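Copper homeostasis protein CutC (Streptococcus agalactiae, PDB 2BDQ) probably takes part in copper handling in the cytoplasm and may bind copper ions, as a TIM-barrel protein of the CutC family. Local coordinates at residues 1-6 / 201-206; 26-31 / 58-63; 102-107 / 128-133; 108-113 / 143-148; 150-155 / 166-171. All blocks are in the same frame, centred on the assembly; numbering follows the deposited sequence.

Contact 1. Residues 1-6 / 201-206; sequences MILREF and VKQAHG
Glu5 and His205 face each other across the seam that closes the barrel. The Glu5 chain runs straight out, with CG anti to the backbone N (chi1 173°). His205 ND1 gives a hydrogen bond of 2.6 Å to Glu5 OE2, a His-carboxylate bond with the oxygen at the edge of the imidazole. The donor comes to the anti side of OE2, 27° out of the carboxylate plane, and the carboxylate stands nearly perpendicular to the ring. Further back on the same face, Leu3 and Gln203 lie side by side and point the same way; Leu3 CD2 reaches Gln203 OE1 at 3.6 Å. Ile2 takes the outer end of the seam: its CG2 sits 3.5 Å from Lys202 O. Four parallel-sheet hydrogen bonds tie the backbones in register, from Leu3 N to Lys202 O at 2.8 Å through to Gly206 N and Glu5 O at 3.1 Å. Arg24 fixes the polar ends, salt-bridged to Glu5 OE1 through NE and bonded to Gln203 OE1 through NH2. The first and last strands of the eight-stranded TIM barrel meet here. Strands 24-28 and 180-183 continue the sheet beyond them, while helix 192-199 covers Ile2, Arg4 and Ala204 through Tyr192.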
# COMPACT_ATOMS: atom_id res chain seq x y z
N MSE A 1 29.80 11.85 -5.04
CA MSE A 1 30.52 11.01 -4.05
C MSE A 1 29.65 9.80 -3.67
O MSE A 1 29.53 8.85 -4.45
CB MSE A 1 30.86 11.85 -2.81
CG MSE A 1 32.19 11.50 -2.19
SE MSE A 1 32.24 9.65 -1.59
CE MSE A 1 32.57 9.97 0.31
N ILE A 2 29.05 9.82 -2.47
CA ILE A 2 28.18 8.72 -2.06
C ILE A 2 26.79 8.97 -2.64
O ILE A 2 26.25 10.07 -2.55
CB ILE A 2 28.05 8.62 -0.51
CG1 ILE A 2 29.43 8.41 0.11
CG2 ILE A 2 27.15 7.45 -0.13
CD1 ILE A 2 30.13 7.17 -0.39
N LEU A 3 26.22 7.94 -3.25
CA LEU A 3 24.89 8.04 -3.85
C LEU A 3 23.84 7.79 -2.77
O LEU A 3 23.87 6.75 -2.11
CB LEU A 3 24.77 7.01 -4.98
CG LEU A 3 23.64 7.09 -6.01
CD1 LEU A 3 24.06 6.31 -7.25
CD2 LEU A 3 22.35 6.52 -5.42
N ARG A 4 22.94 8.75 -2.57
CA ARG A 4 21.90 8.60 -1.56
C ARG A 4 20.52 8.29 -2.14
O ARG A 4 20.07 8.94 -3.07
CB ARG A 4 21.81 9.85 -0.69
CG ARG A 4 22.88 9.93 0.38
CD ARG A 4 22.65 11.11 1.33
NE ARG A 4 23.13 12.37 0.78
CZ ARG A 4 23.09 13.53 1.43
NH1 ARG A 4 23.55 14.63 0.85
NH2 ARG A 4 22.58 13.59 2.66
N GLU A 5 19.87 7.28 -1.56
CA GLU A 5 18.54 6.85 -2.00
C GLU A 5 17.50 7.09 -0.91
O GLU A 5 17.63 6.61 0.22
CB GLU A 5 18.56 5.37 -2.35
CG GLU A 5 17.19 4.76 -2.66
CD GLU A 5 17.27 3.29 -3.07
OE1 GLU A 5 17.90 3.00 -4.12
OE2 GLU A 5 16.73 2.43 -2.33
N PHE A 6 16.46 7.84 -1.24
CA PHE A 6 15.41 8.11 -0.29
C PHE A 6 14.27 7.09 -0.39
O PHE A 6 13.76 6.81 -1.47
CB PHE A 6 14.87 9.53 -0.51
CG PHE A 6 13.69 9.86 0.34
CD1 PHE A 6 12.45 10.07 -0.24
CD2 PHE A 6 13.82 9.95 1.72
CE1 PHE A 6 11.33 10.37 0.55
CE2 PHE A 6 12.71 10.24 2.52
CZ PHE A 6 11.47 10.45 1.93
N VAL A 201 31.29 0.85 0.83
CA VAL A 201 29.98 1.00 0.20
C VAL A 201 29.85 2.42 -0.35
O VAL A 201 30.29 3.36 0.29
CB VAL A 201 28.84 0.74 1.22
CG1 VAL A 201 27.48 1.06 0.59
CG2 VAL A 201 28.88 -0.72 1.68
N LYS A 202 29.26 2.57 -1.54
CA LYS A 202 29.10 3.89 -2.15
C LYS A 202 27.64 4.33 -2.29
O LYS A 202 27.37 5.36 -2.91
CB LYS A 202 29.76 3.93 -3.53
CG LYS A 202 31.25 3.65 -3.51
CD LYS A 202 31.51 2.17 -3.73
CE LYS A 202 31.78 1.86 -5.20
NZ LYS A 202 30.75 2.42 -6.13
N GLN A 203 26.72 3.55 -1.74
CA GLN A 203 25.29 3.89 -1.82
C GLN A 203 24.58 3.67 -0.48
O GLN A 203 24.75 2.64 0.16
CB GLN A 203 24.62 3.05 -2.90
CG GLN A 203 25.32 3.14 -4.24
CD GLN A 203 24.47 2.61 -5.37
OE1 GLN A 203 23.35 3.08 -5.60
NE2 GLN A 203 24.99 1.62 -6.10
N ALA A 204 23.77 4.64 -0.09
CA ALA A 204 23.05 4.56 1.17
C ALA A 204 21.55 4.77 0.97
O ALA A 204 21.12 5.65 0.22
CB ALA A 204 23.59 5.60 2.15
N HIS A 205 20.77 3.95 1.67
CA HIS A 205 19.31 3.96 1.60
C HIS A 205 18.73 4.31 2.97
O HIS A 205 19.24 3.87 3.99
CB HIS A 205 18.84 2.56 1.19
CG HIS A 205 17.36 2.34 1.31
ND1 HIS A 205 16.52 2.40 0.22
CD2 HIS A 205 16.60 1.98 2.36
CE1 HIS A 205 15.30 2.07 0.60
NE2 HIS A 205 15.32 1.81 1.89
N GLY A 206 17.66 5.10 2.97
CA GLY A 206 17.05 5.46 4.24
C GLY A 206 15.91 6.46 4.15
O GLY A 206 15.81 7.24 3.19

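Contact 2. Residues 26-31 / 58-63; sequences ELCDNL and AVMIRP
The Glu26 carboxylate is the flat group here, and selenomethionine Met60 covers one of its faces: Met60 CG stands almost directly above the plane, 4.1 Å from Glu26 CD. CE1 of the His205 ring approaches from the opposite face. The Glu26 chain reaches this place fully extended, with CG anti to the backbone N (chi1 -178°), while Met60 bends at chi2 and chi3 and crosses it at a slant. Cys28 completes the side-chain meeting. Its CB lies only 3.3 Å from Met60 CB, tighter than normal carbon packing, and its SG, turned between the backbone N and carbonyl carbon (chi1 38°), is 3.8 Å from Met60 CG. Two parallel-sheet hydrogen bonds hold the strands together, Leu27 N to Ala58 O at 2.8 Å and Met60 N to Leu27 O at 2.9 Å. Glu26 and Ala58 share the face turned into the barrel; Leu27 and Val59 share the outer one. These are the two neighbouring strands of the beta-alpha-beta unit 24-28, 40-52, 56-60. Past the strand end, Asp29 and Asn30 exchange side-chain hydrogen bonds with Asn30 and Asp29 of the second subunit. Chemically, then, backbone bonds supply the polar links across this pair, Cys28 packs on Met60, and Met60 CG lays an apolar cover over one face of the buried Glu26 carboxylate.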
# COMPACT_ATOMS: atom_id res chain seq x y z
N GLU A 26 13.28 5.04 -3.56
CA GLU A 26 12.69 3.71 -3.58
C GLU A 26 11.22 3.98 -3.34
O GLU A 26 10.83 4.43 -2.26
CB GLU A 26 13.24 2.82 -2.47
CG GLU A 26 12.67 1.40 -2.53
CD GLU A 26 13.00 0.55 -1.31
OE1 GLU A 26 12.62 0.95 -0.18
OE2 GLU A 26 13.63 -0.52 -1.48
N LEU A 27 10.40 3.73 -4.35
CA LEU A 27 8.97 3.98 -4.26
C LEU A 27 8.19 2.76 -3.77
O LEU A 27 8.24 1.68 -4.36
CB LEU A 27 8.43 4.40 -5.64
CG LEU A 27 7.17 5.28 -5.76
CD1 LEU A 27 6.49 5.04 -7.10
CD2 LEU A 27 6.21 4.94 -4.64
N CYS A 28 7.47 2.93 -2.67
CA CYS A 28 6.64 1.86 -2.14
C CYS A 28 5.54 2.45 -1.27
O CYS A 28 5.40 3.67 -1.17
CB CYS A 28 7.47 0.83 -1.36
SG CYS A 28 8.83 1.45 -0.33
N ASP A 29 4.73 1.59 -0.67
CA ASP A 29 3.68 2.05 0.21
C ASP A 29 3.81 1.18 1.46
O ASP A 29 4.72 0.35 1.55
CB ASP A 29 2.31 1.87 -0.46
CG ASP A 29 1.17 2.44 0.37
OD1 ASP A 29 1.39 3.41 1.12
OD2 ASP A 29 0.04 1.94 0.25
N ASN A 30 2.93 1.41 2.43
CA ASN A 30 2.92 0.60 3.64
C ASN A 30 4.31 0.41 4.26
O ASN A 30 4.76 -0.73 4.42
CB ASN A 30 2.33 -0.77 3.30
CG ASN A 30 1.76 -1.49 4.51
OD1 ASN A 30 2.12 -1.20 5.65
ND2 ASN A 30 0.88 -2.45 4.26
N LEU A 31 5.01 1.49 4.60
CA LEU A 31 6.32 1.33 5.21
C LEU A 31 6.25 0.71 6.60
O LEU A 31 7.25 0.21 7.13
CB LEU A 31 7.06 2.67 5.27
CG LEU A 31 7.53 3.16 3.90
CD1 LEU A 31 8.30 4.46 4.04
CD2 LEU A 31 8.40 2.10 3.26
N ALA A 58 13.13 3.52 -8.10
CA ALA A 58 13.19 2.06 -7.96
C ALA A 58 11.87 1.65 -7.32
O ALA A 58 11.57 2.03 -6.19
CB ALA A 58 14.36 1.67 -7.06
N VAL A 59 11.06 0.88 -8.04
CA VAL A 59 9.76 0.45 -7.53
C VAL A 59 9.77 -0.85 -6.75
O VAL A 59 10.30 -1.87 -7.21
CB VAL A 59 8.73 0.34 -8.69
CG1 VAL A 59 7.38 -0.14 -8.15
CG2 VAL A 59 8.57 1.69 -9.36
N MSE A 60 9.17 -0.82 -5.56
CA MSE A 60 9.08 -1.99 -4.70
C MSE A 60 8.10 -3.02 -5.25
O MSE A 60 6.96 -2.69 -5.59
CB MSE A 60 8.64 -1.59 -3.29
CG MSE A 60 9.72 -1.76 -2.23
SE MSE A 60 10.02 -3.64 -1.85
CE MSE A 60 10.27 -3.52 0.07
N ILE A 61 8.56 -4.26 -5.34
CA ILE A 61 7.72 -5.35 -5.81
C ILE A 61 7.61 -6.34 -4.64
O ILE A 61 8.46 -7.21 -4.47
CB ILE A 61 8.35 -6.08 -7.02
CG1 ILE A 61 8.63 -5.10 -8.15
CG2 ILE A 61 7.43 -7.21 -7.47
CD1 ILE A 61 7.38 -4.48 -8.77
N ARG A 62 6.57 -6.17 -3.84
CA ARG A 62 6.31 -7.03 -2.69
C ARG A 62 4.79 -7.02 -2.50
O ARG A 62 4.20 -6.00 -2.19
CB ARG A 62 7.01 -6.46 -1.46
CG ARG A 62 7.00 -7.35 -0.24
CD ARG A 62 7.85 -6.71 0.85
NE ARG A 62 7.86 -7.47 2.09
CZ ARG A 62 8.05 -6.92 3.29
NH1 ARG A 62 8.25 -5.61 3.39
NH2 ARG A 62 8.05 -7.68 4.38
N PRO A 63 4.14 -8.19 -2.69
CA PRO A 63 2.70 -8.41 -2.58
C PRO A 63 2.07 -8.24 -1.19
O PRO A 63 0.85 -8.17 -1.07
CB PRO A 63 2.54 -9.84 -3.09
CG PRO A 63 3.76 -10.48 -2.51
CD PRO A 63 4.85 -9.48 -2.81

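Contact 3. Residues 102-107 / 128-133; sequences NHIDTE and DVIPKS
Asn102 and Ile130 make the closest backbone approach, and the polar part of it is a C-H...O contact: Ile130 CA points at Asn102 O from 3.4 Å, with an angle of 157° at the hydrogen. The same carbonyl oxygen also receives Pro131 CD at 3.4 Å. No conventional hydrogen bond links the two segments. Where amide meets aliphatic, Asn102 crosses Val129 at about a right angle, laying ND2 3.5 Å from Val129 CG1. Both segments belong to connections that follow barrel strands: 102-107 leads from strand 92-95 into helix 106-116. The loop residues 128-133 lead from strand 121-123 toward helix 135-144, so successive beta-alpha loops of the TIM barrel pack against each other. Ring contact comes from His103, whose NE2 lies 3.7 Å from Pro131 CG, the two side chains again crossing nearly at right angles. The purely apolar pair is deeper. Ile104 CG1 touches Ile130 CD1 at 3.7 Å; in Ile130, CG1 is anti to the carbonyl carbon (chi1 -60°), which carries CD1 across to its partner. Ser138, Gln141 and Leu142 of helix 135-144 pack on Ile104. Polar bonds shape each loop separately. Lys132 NZ reaches back to a lone pair of Asp128 O, in the carbonyl plane, at 3.2 Å, while Asp105, the N-cap of helix 106-116 and centre of an inverse gamma turn, offers OD1 to Ala108 N.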
# COMPACT_ATOMS: atom_id res chain seq x y z
N ASN A 102 15.35 -20.17 4.20
CA ASN A 102 16.02 -18.88 4.16
C ASN A 102 17.13 -18.73 3.13
O ASN A 102 18.13 -18.05 3.38
CB ASN A 102 16.58 -18.55 5.54
CG ASN A 102 15.50 -18.44 6.57
OD1 ASN A 102 15.70 -18.76 7.74
ND2 ASN A 102 14.33 -17.96 6.16
N HIS A 103 16.96 -19.38 1.99
CA HIS A 103 17.94 -19.28 0.92
C HIS A 103 17.27 -18.61 -0.26
O HIS A 103 16.04 -18.53 -0.32
CB HIS A 103 18.43 -20.68 0.53
CG HIS A 103 19.41 -21.25 1.50
ND1 HIS A 103 19.49 -22.60 1.78
CD2 HIS A 103 20.35 -20.66 2.28
CE1 HIS A 103 20.43 -22.81 2.68
NE2 HIS A 103 20.96 -21.65 3.00
N ILE A 104 18.07 -18.10 -1.18
CA ILE A 104 17.51 -17.44 -2.34
C ILE A 104 16.72 -18.41 -3.19
O ILE A 104 17.25 -19.44 -3.62
CB ILE A 104 18.60 -16.79 -3.20
CG1 ILE A 104 19.26 -15.65 -2.42
CG2 ILE A 104 18.01 -16.28 -4.50
CD1 ILE A 104 20.30 -14.90 -3.18
N ASP A 105 15.45 -18.10 -3.44
CA ASP A 105 14.61 -18.96 -4.26
C ASP A 105 14.86 -18.62 -5.72
O ASP A 105 14.13 -17.83 -6.33
CB ASP A 105 13.13 -18.74 -3.92
CG ASP A 105 12.22 -19.77 -4.58
OD1 ASP A 105 12.63 -20.32 -5.62
OD2 ASP A 105 11.11 -20.01 -4.06
N THR A 106 15.91 -19.22 -6.28
CA THR A 106 16.31 -18.99 -7.67
C THR A 106 15.22 -19.33 -8.68
O THR A 106 15.00 -18.58 -9.62
CB THR A 106 17.57 -19.81 -8.04
OG1 THR A 106 18.65 -19.46 -7.15
CG2 THR A 106 18.00 -19.52 -9.47
N GLU A 107 14.54 -20.46 -8.49
CA GLU A 107 13.50 -20.86 -9.42
C GLU A 107 12.36 -19.84 -9.49
O GLU A 107 11.88 -19.52 -10.57
CB GLU A 107 12.96 -22.25 -9.07
CG GLU A 107 12.79 -22.49 -7.57
CD GLU A 107 14.04 -23.05 -6.92
OE1 GLU A 107 14.44 -24.18 -7.28
OE2 GLU A 107 14.63 -22.37 -6.05
N ASP A 128 19.38 -10.13 4.38
CA ASP A 128 19.89 -10.30 5.74
C ASP A 128 19.36 -11.55 6.46
O ASP A 128 19.97 -11.99 7.43
CB ASP A 128 19.58 -9.06 6.58
CG ASP A 128 20.21 -7.79 6.02
OD1 ASP A 128 21.46 -7.73 5.90
OD2 ASP A 128 19.47 -6.84 5.69
N VAL A 129 18.24 -12.10 5.98
CA VAL A 129 17.64 -13.30 6.59
C VAL A 129 18.45 -14.55 6.24
O VAL A 129 18.38 -15.57 6.92
CB VAL A 129 16.17 -13.51 6.10
CG1 VAL A 129 15.58 -14.78 6.73
CG2 VAL A 129 15.32 -12.31 6.45
N ILE A 130 19.20 -14.45 5.15
CA ILE A 130 20.04 -15.55 4.70
C ILE A 130 21.12 -15.86 5.75
O ILE A 130 21.75 -14.95 6.30
CB ILE A 130 20.71 -15.19 3.35
CG1 ILE A 130 19.62 -14.90 2.31
CG2 ILE A 130 21.63 -16.31 2.88
CD1 ILE A 130 20.15 -14.55 0.95
N PRO A 131 21.31 -17.15 6.09
CA PRO A 131 22.34 -17.46 7.09
C PRO A 131 23.69 -16.90 6.64
O PRO A 131 24.10 -17.10 5.50
CB PRO A 131 22.31 -18.99 7.16
CG PRO A 131 21.71 -19.41 5.84
CD PRO A 131 20.64 -18.37 5.61
N LYS A 132 24.35 -16.18 7.55
CA LYS A 132 25.63 -15.53 7.28
C LYS A 132 26.65 -16.41 6.56
O LYS A 132 27.53 -15.89 5.87
CB LYS A 132 26.24 -14.98 8.58
CG LYS A 132 25.31 -14.05 9.38
CD LYS A 132 24.71 -12.92 8.51
CE LYS A 132 23.54 -12.19 9.21
NZ LYS A 132 22.87 -11.15 8.34
N SER A 133 26.54 -17.72 6.71
CA SER A 133 27.48 -18.62 6.05
C SER A 133 27.16 -18.77 4.57
O SER A 133 28.08 -18.93 3.76
CB SER A 133 27.49 -19.99 6.72
OG SER A 133 26.23 -20.64 6.58

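Contact 4. Residues 108-113 / 143-148; sequences AIEQLL and VALGFT
Leu145 against Ile109, Glu110 and Leu113 makes this an apolar contact on the outer layer of the barrel. One side of helix 106-116 packs there on the end of helix 135-144 and on the turn that leads to strand 149-152. Leu145 is the central residue, and its two methyls divide the work: CD1 meets Ile109 CD1 at 4.0 Å, and CD2 rests 3.8 Å from Glu110 CG, each pair of side chains crossing near a right angle. Leu113 turns both methyls to one carbonyl, CD1 and CD2 each 4.0 Å from Leu145 O. Deeper in, Ile109 uses its other branch. CG2 is anti to the backbone N (chi1, measured to CG1, -65°) and comes in at the edge of the Phe147 ring, in its plane, 3.8 Å from Phe147 CE2; Leu145 CB lies at the ring edge too. Gly146 suits the turn: with its positive phi of 79° it ends helix 135-144 in a Schellman motif, with Gly146 N bonded to Val143 O at 3.0 Å, and so places Leu145 and Phe147 on the same neighbour. Leu121 and Phe123 of strand 121-123 lie beneath, touching Leu113 and Ile109 respectively. With no hydrogen bond across the segments, the pairing rests on shape and on burial of hydrocarbon; even the exposed Glu110 contributes mainly its aliphatic CG.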
# COMPACT_ATOMS: atom_id res chain seq x y z
N ALA A 108 11.95 -19.33 -8.33
CA ALA A 108 10.86 -18.35 -8.31
C ALA A 108 11.28 -17.06 -9.01
O ALA A 108 10.53 -16.51 -9.81
CB ALA A 108 10.43 -18.06 -6.87
N ILE A 109 12.49 -16.59 -8.72
CA ILE A 109 12.98 -15.37 -9.35
C ILE A 109 13.09 -15.52 -10.87
O ILE A 109 12.75 -14.60 -11.61
CB ILE A 109 14.37 -14.96 -8.80
CG1 ILE A 109 14.25 -14.58 -7.32
CG2 ILE A 109 14.92 -13.77 -9.58
CD1 ILE A 109 15.56 -14.35 -6.66
N GLU A 110 13.58 -16.67 -11.33
CA GLU A 110 13.71 -16.89 -12.76
C GLU A 110 12.34 -16.82 -13.44
O GLU A 110 12.24 -16.37 -14.58
CB GLU A 110 14.39 -18.23 -13.06
CG GLU A 110 15.82 -18.32 -12.55
CD GLU A 110 16.58 -19.54 -13.06
OE1 GLU A 110 16.06 -20.68 -12.96
OE2 GLU A 110 17.71 -19.36 -13.57
N GLN A 111 11.30 -17.25 -12.73
CA GLN A 111 9.94 -17.21 -13.28
C GLN A 111 9.52 -15.77 -13.59
O GLN A 111 8.72 -15.52 -14.50
CB GLN A 111 8.93 -17.81 -12.30
CG GLN A 111 8.84 -19.34 -12.28
CD GLN A 111 7.77 -19.85 -11.31
OE1 GLN A 111 8.01 -19.97 -10.10
NE2 GLN A 111 6.58 -20.13 -11.83
N LEU A 112 10.06 -14.82 -12.83
CA LEU A 112 9.72 -13.41 -13.03
C LEU A 112 10.70 -12.64 -13.91
O LEU A 112 10.38 -11.54 -14.38
CB LEU A 112 9.61 -12.72 -11.67
CG LEU A 112 8.62 -13.29 -10.65
CD1 LEU A 112 8.92 -12.72 -9.27
CD2 LEU A 112 7.20 -12.96 -11.08
N LEU A 113 11.88 -13.19 -14.16
CA LEU A 113 12.86 -12.49 -14.98
C LEU A 113 12.35 -11.99 -16.33
O LEU A 113 12.60 -10.84 -16.71
CB LEU A 113 14.09 -13.36 -15.19
CG LEU A 113 14.99 -13.49 -13.96
CD1 LEU A 113 16.20 -14.34 -14.31
CD2 LEU A 113 15.42 -12.10 -13.48
N VAL A 143 24.37 -12.44 -8.83
CA VAL A 143 25.15 -11.99 -9.98
C VAL A 143 24.74 -12.82 -11.19
O VAL A 143 24.55 -12.30 -12.29
CB VAL A 143 26.67 -12.17 -9.74
CG1 VAL A 143 27.44 -11.89 -11.03
CG2 VAL A 143 27.14 -11.21 -8.64
N ALA A 144 24.58 -14.13 -10.98
CA ALA A 144 24.19 -15.04 -12.05
C ALA A 144 22.77 -14.74 -12.54
O ALA A 144 22.46 -14.94 -13.71
CB ALA A 144 24.29 -16.48 -11.58
N LEU A 145 21.92 -14.28 -11.63
CA LEU A 145 20.54 -13.95 -11.97
C LEU A 145 20.44 -12.59 -12.65
O LEU A 145 19.35 -12.15 -13.02
CB LEU A 145 19.69 -13.96 -10.71
CG LEU A 145 19.48 -15.34 -10.11
CD1 LEU A 145 18.82 -15.23 -8.75
CD2 LEU A 145 18.62 -16.17 -11.05
N GLY A 146 21.58 -11.91 -12.80
CA GLY A 146 21.58 -10.61 -13.46
C GLY A 146 21.11 -9.42 -12.64
O GLY A 146 20.64 -8.44 -13.20
N PHE A 147 21.25 -9.51 -11.31
CA PHE A 147 20.85 -8.42 -10.41
C PHE A 147 21.89 -7.30 -10.42
O PHE A 147 23.08 -7.56 -10.54
CB PHE A 147 20.68 -8.96 -8.99
CG PHE A 147 19.29 -9.41 -8.69
CD1 PHE A 147 18.43 -8.60 -7.94
CD2 PHE A 147 18.82 -10.64 -9.15
CE1 PHE A 147 17.13 -9.01 -7.67
CE2 PHE A 147 17.52 -11.05 -8.88
CZ PHE A 147 16.67 -10.23 -8.13
N THR A 148 21.42 -6.06 -10.28
CA THR A 148 22.27 -4.87 -10.29
C THR A 148 22.83 -4.49 -8.92
O THR A 148 23.99 -4.11 -8.81
CB THR A 148 21.51 -3.66 -10.88
OG1 THR A 148 21.07 -3.99 -12.20
CG2 THR A 148 22.40 -2.44 -10.95

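Contact 5. Residues 150-155 / 166-171; sequences ILLHGS and KHIKAL
Leu152, the last residue of strand 149-152, and Gly154 in the loop just after it are met by three residues of helix 165-175. Leu152 splits its methyls: CD2 lies 3.8 Å from Leu171 CD1, and CD1 lies 4.1 Å from Ile168 CG1, the Leu152 and Ile168 side chains sliding past each other in opposite directions. The Leu152 CG sits between its backbone N and carbonyl carbon (chi1 53°), a less usual setting that turns both methyls to the helix. Ile168 continues over the backbone, with CG1 4.0 Å from Gly154 CA and CD1 3.6 Å from His153 O. The one polar link is weak: His167 ND1 gives a long hydrogen bond of 3.5 Å to Gly154 O, bent to 143°. On one face of the His167 ring, toward its rim, stands Leu171 CG, 4.2 Å above the plane, from the next turn of the helix. Gly154 can come this close because it has no side chain, and its positive phi (98°) turns the chain away from the strand direction. Further out, Asp128 fixes the bend, its two carboxylate oxygens taking His153 N and Gly154 N. Asn164 ND2 bonds to His153 O, and His153, whose CB points away from the helix, bonds through its ring to Glu159 O and Gly184 O. This is the strand-to-helix half of the beta-alpha-beta unit that goes on to strand 180-183. The helix is therefore seated by apolar packing, and the strong polar bonds serve mainly to set the shape of the loop it rests on.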
# COMPACT_ATOMS: atom_id res chain seq x y z
N ILE A 150 22.28 -4.89 -4.25
CA ILE A 150 21.71 -5.53 -3.08
C ILE A 150 21.62 -4.52 -1.95
O ILE A 150 22.61 -3.85 -1.61
CB ILE A 150 22.60 -6.70 -2.59
CG1 ILE A 150 22.92 -7.64 -3.75
CG2 ILE A 150 21.91 -7.45 -1.47
CD1 ILE A 150 23.86 -8.77 -3.37
N LEU A 151 20.43 -4.42 -1.37
CA LEU A 151 20.16 -3.54 -0.25
C LEU A 151 20.19 -4.43 0.98
O LEU A 151 19.41 -5.38 1.09
CB LEU A 151 18.78 -2.88 -0.38
CG LEU A 151 18.32 -2.13 0.87
CD1 LEU A 151 19.32 -1.05 1.22
CD2 LEU A 151 16.94 -1.53 0.63
N LEU A 152 21.10 -4.14 1.91
CA LEU A 152 21.23 -4.95 3.10
C LEU A 152 21.58 -4.15 4.35
O LEU A 152 22.07 -3.03 4.27
CB LEU A 152 22.28 -6.04 2.86
CG LEU A 152 23.66 -5.63 2.36
CD1 LEU A 152 24.51 -5.11 3.52
CD2 LEU A 152 24.34 -6.84 1.74
N HIS A 153 21.30 -4.75 5.51
CA HIS A 153 21.55 -4.13 6.79
C HIS A 153 22.80 -4.71 7.43
O HIS A 153 23.46 -4.05 8.23
CB HIS A 153 20.34 -4.36 7.71
CG HIS A 153 20.51 -3.79 9.09
ND1 HIS A 153 20.61 -2.44 9.33
CD2 HIS A 153 20.61 -4.40 10.29
CE1 HIS A 153 20.77 -2.24 10.63
NE2 HIS A 153 20.78 -3.42 11.23
N GLY A 154 23.12 -5.96 7.09
CA GLY A 154 24.30 -6.59 7.66
C GLY A 154 23.99 -7.50 8.84
O GLY A 154 24.89 -8.14 9.39
N SER A 155 22.72 -7.54 9.23
CA SER A 155 22.26 -8.39 10.33
C SER A 155 20.74 -8.51 10.18
O SER A 155 20.11 -7.69 9.52
CB SER A 155 22.60 -7.77 11.69
OG SER A 155 21.80 -6.64 11.96
N LYS A 166 32.39 -4.90 9.87
CA LYS A 166 33.23 -6.01 9.42
C LYS A 166 32.54 -6.91 8.39
O LYS A 166 33.10 -7.18 7.34
CB LYS A 166 33.71 -6.84 10.62
CG LYS A 166 35.00 -6.31 11.26
CD LYS A 166 34.86 -4.86 11.71
CE LYS A 166 36.18 -4.10 11.55
NZ LYS A 166 36.57 -3.96 10.11
N HIS A 167 31.33 -7.34 8.70
CA HIS A 167 30.59 -8.22 7.80
C HIS A 167 30.26 -7.55 6.47
O HIS A 167 30.44 -8.14 5.41
CB HIS A 167 29.30 -8.71 8.47
CG HIS A 167 28.58 -9.75 7.68
ND1 HIS A 167 27.25 -9.65 7.35
CD2 HIS A 167 29.01 -10.92 7.13
CE1 HIS A 167 26.89 -10.70 6.63
NE2 HIS A 167 27.94 -11.49 6.49
N ILE A 168 29.76 -6.32 6.53
CA ILE A 168 29.40 -5.59 5.32
C ILE A 168 30.62 -5.39 4.43
O ILE A 168 30.52 -5.49 3.21
CB ILE A 168 28.74 -4.24 5.67
CG1 ILE A 168 27.41 -4.50 6.37
CG2 ILE A 168 28.51 -3.42 4.41
CD1 ILE A 168 26.65 -3.25 6.80
N LYS A 169 31.78 -5.14 5.04
CA LYS A 169 32.97 -4.94 4.25
C LYS A 169 33.40 -6.22 3.56
O LYS A 169 33.87 -6.21 2.42
CB LYS A 169 34.13 -4.40 5.09
CG LYS A 169 35.32 -4.01 4.21
CD LYS A 169 36.26 -3.01 4.86
CE LYS A 169 37.20 -3.67 5.84
NZ LYS A 169 38.32 -2.78 6.22
N ALA A 170 33.22 -7.34 4.26
CA ALA A 170 33.58 -8.64 3.70
C ALA A 170 32.71 -8.94 2.48
O ALA A 170 33.18 -9.54 1.50
CB ALA A 170 33.40 -9.73 4.75
N LEU A 171 31.44 -8.53 2.53
CA LEU A 171 30.51 -8.75 1.43
C LEU A 171 30.89 -7.89 0.23
O LEU A 171 30.81 -8.33 -0.92
CB LEU A 171 29.07 -8.44 1.87
CG LEU A 171 28.50 -9.42 2.89
CD1 LEU A 171 27.08 -9.02 3.28
CD2 LEU A 171 28.50 -10.82 2.30

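Overall arrangement
Contact 1 closes the TIM barrel, and contacts 2 and 5 belong to the same parallel sheet. Contacts 1 and 2 have centres 18 Å apart yet meet through neighbouring strands, with Phe6 O 2.8 Å from Glu26 N. Inside the barrel Leu151 joins three of them: its CD1 is 3.6 Å from His205 CB and its CD2 4.1 Å from Glu26 OE2. Contacts 3 and 4 share helix 106-116, their centres 14 Å apart, with Thr106 CG2 3.8 Å from Leu145 CD2. Contact 3 also reaches contact 5, centres again 14 Å apart, chiefly through Asp128, whose OD1 is 2.7 Å from Gly154 N. Contact 4, about 6 Å from contacts 1 and 2 at the nearest atoms, touches neither.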